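Long-range contact in versicolorin reductase (Brucella melitensis, PDB 4NIM), which probably catalyses a nicotinamide-cofactor-dependent oxidation or reduction, as a member of the short-chain dehydrogenase/reductase family: residues A[148-153]-A[171-176]. Sequence-based numbering, arbitrary orientation.
With EDO (1,2-ethanediol), chain B.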
loop_
_atom_site.group_PDB
_atom_site.type_symbol
_atom_site.label_atom_id
_atom_site.label_comp_id
_atom_site.label_asym_id
_atom_site.label_seq_id
_atom_site.Cartn_x
_atom_site.Cartn_y
_atom_site.Cartn_z
ATOM N N ILE A 148 -5.059 -6.006 -5.948
ATOM C CA ILE A 148 -4.034 -5.544 -5.032
ATOM C C ILE A 148 -3.456 -4.194 -5.527
ATOM O O ILE A 148 -3.186 -4.020 -6.735
ATOM C CB ILE A 148 -2.918 -6.584 -4.951
ATOM C CG1 ILE A 148 -3.516 -7.943 -4.505
ATOM C CG2 ILE A 148 -1.832 -6.130 -4.018
ATOM C CD1 ILE A 148 -2.500 -9.050 -4.409
ATOM N N VAL A 149 -3.267 -3.264 -4.599
ATOM C CA VAL A 149 -2.667 -1.936 -4.896
ATOM C C VAL A 149 -1.495 -1.752 -3.941
ATOM O O VAL A 149 -1.647 -1.759 -2.720
ATOM C CB VAL A 149 -3.638 -0.768 -4.773
ATOM C CG1 VAL A 149 -2.962 0.556 -5.154
ATOM C CG2 VAL A 149 -4.884 -0.982 -5.628
ATOM N N ASN A 150 -0.296 -1.705 -4.502
ATOM C CA ASN A 150 0.888 -1.378 -3.743
ATOM C C ASN A 150 1.177 0.120 -3.779
ATOM O O ASN A 150 1.201 0.726 -4.866
ATOM C CB ASN A 150 2.070 -2.154 -4.300
ATOM C CG ASN A 150 1.899 -3.648 -4.101
ATOM O OD1 ASN A 150 1.315 -4.058 -3.092
ATOM N ND2 ASN A 150 2.361 -4.451 -5.051
ATOM N N VAL A 151 1.390 0.728 -2.628
ATOM C CA VAL A 151 1.752 2.144 -2.604
ATOM C C VAL A 151 3.292 2.210 -2.530
ATOM O O VAL A 151 3.901 1.897 -1.499
ATOM C CB VAL A 151 1.140 2.885 -1.448
ATOM C CG1 VAL A 151 1.560 4.376 -1.465
ATOM C CG2 VAL A 151 -0.408 2.800 -1.520
ATOM N N SER A 152 3.900 2.562 -3.645
ATOM C CA SER A 152 5.332 2.667 -3.747
ATOM C C SER A 152 5.672 4.162 -3.847
ATOM O O SER A 152 4.936 4.991 -3.325
ATOM C CB SER A 152 5.842 1.888 -4.948
ATOM O OG SER A 152 7.252 1.880 -4.990
ATOM N N SER A 153 6.845 4.495 -4.398
ATOM C CA SER A 153 7.346 5.856 -4.317
ATOM C C SER A 153 7.893 6.362 -5.632
ATOM O O SER A 153 8.395 5.585 -6.450
ATOM C CB SER A 153 8.439 5.881 -3.228
ATOM O OG SER A 153 9.050 7.151 -3.117
ATOM N N GLY A 171 12.150 0.118 -4.893
ATOM C CA GLY A 171 12.445 -0.521 -6.136
ATOM C C GLY A 171 12.168 -1.987 -6.099
ATOM O O GLY A 171 11.665 -2.549 -7.063
ATOM N N ALA A 172 12.431 -2.618 -4.961
ATOM C CA ALA A 172 12.089 -4.010 -4.822
ATOM C C ALA A 172 10.571 -4.207 -4.943
ATOM O O ALA A 172 10.111 -5.179 -5.572
ATOM C CB ALA A 172 12.556 -4.547 -3.481
ATOM N N LEU A 173 9.812 -3.288 -4.366
ATOM C CA LEU A 173 8.363 -3.380 -4.435
ATOM C C LEU A 173 7.817 -3.288 -5.881
ATOM O O LEU A 173 6.883 -4.028 -6.274
ATOM C CB LEU A 173 7.753 -2.352 -3.523
ATOM C CG LEU A 173 6.200 -2.353 -3.389
ATOM C CD1 LEU A 173 5.712 -3.623 -2.741
ATOM C CD2 LEU A 173 5.789 -1.192 -2.557
ATOM N N ASP A 174 8.342 -2.363 -6.663
ATOM C CA ASP A 174 7.963 -2.245 -8.076
ATOM C C ASP A 174 8.248 -3.538 -8.812
ATOM O O ASP A 174 7.408 -3.997 -9.583
ATOM C CB ASP A 174 8.699 -1.125 -8.778
ATOM C CG ASP A 174 8.300 0.271 -8.308
ATOM O OD1 ASP A 174 7.561 0.385 -7.307
ATOM O OD2 ASP A 174 8.722 1.263 -9.010
ATOM N N THR A 175 9.460 -4.089 -8.663
ATOM C CA THR A 175 9.726 -5.375 -9.255
ATOM C C THR A 175 8.762 -6.488 -8.838
ATOM O O THR A 175 8.252 -7.274 -9.663
ATOM C CB THR A 175 11.173 -5.812 -9.018
ATOM O OG1 THR A 175 12.026 -4.847 -9.641
ATOM C CG2 THR A 175 11.399 -7.184 -9.611
ATOM N N LEU A 176 8.502 -6.552 -7.548
ATOM C CA LEU A 176 7.481 -7.465 -7.018
ATOM C C LEU A 176 6.054 -7.261 -7.585
ATOM O O LEU A 176 5.399 -8.225 -7.959
ATOM C CB LEU A 176 7.470 -7.384 -5.499
ATOM C CG LEU A 176 6.627 -8.447 -4.808
ATOM C CD1 LEU A 176 7.188 -9.832 -5.033
ATOM C CD2 LEU A 176 6.471 -8.119 -3.307
HETATM C C1 EDO B . 10.970 1.444 -11.524
HETATM O O1 EDO B . 9.568 1.089 -11.462
HETATM C C2 EDO B . 11.827 0.695 -10.488
HETATM O O2 EDO B . 12.075 -0.702 -10.799
#
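Asp174, on the helical segment 171-176, reaches Ser152 on strand 148-153 with one oxygen of its carboxylate, a compact illustration of how an acid on a helix can be tied to a hydroxyl on a strand. Asp174 CB lies 3.6 Å from O1 of a 1,2-ethanediol probably carried over from the crystallisation liquor. Setting CG anti to the carbonyl carbon (chi1 -68°) brings the carboxylate nearer the strand than CB is, within reach of Ser152. Asp174 OD1 accepts a hydrogen bond from Ser152 OG at 2.8 Å, received on the syn side and 26° out of the carboxylate plane. Asp174 OD2 takes one from O1 of the diol at 2.6 Å and is also hydrogen-bonded to Ser156 OG and Asn195 ND2, the latter probably helping to stabilise negative charge on it. Strand and helix are consecutive elements of a beta-alpha-beta crossover in the parallel Rossmann-type sheet of the SDR fold, the chain continuing into strand 190-196. One residue earlier, Leu173 points at the strand and splits its methyls: CD2 lies 3.9 Å from Ser152 CB and close to Val151 O, while CD1 rests 4.0 Å from Asn150 CG. That amide is tied down at both ends, OD1 by Asn99 and ND2 by Thr177.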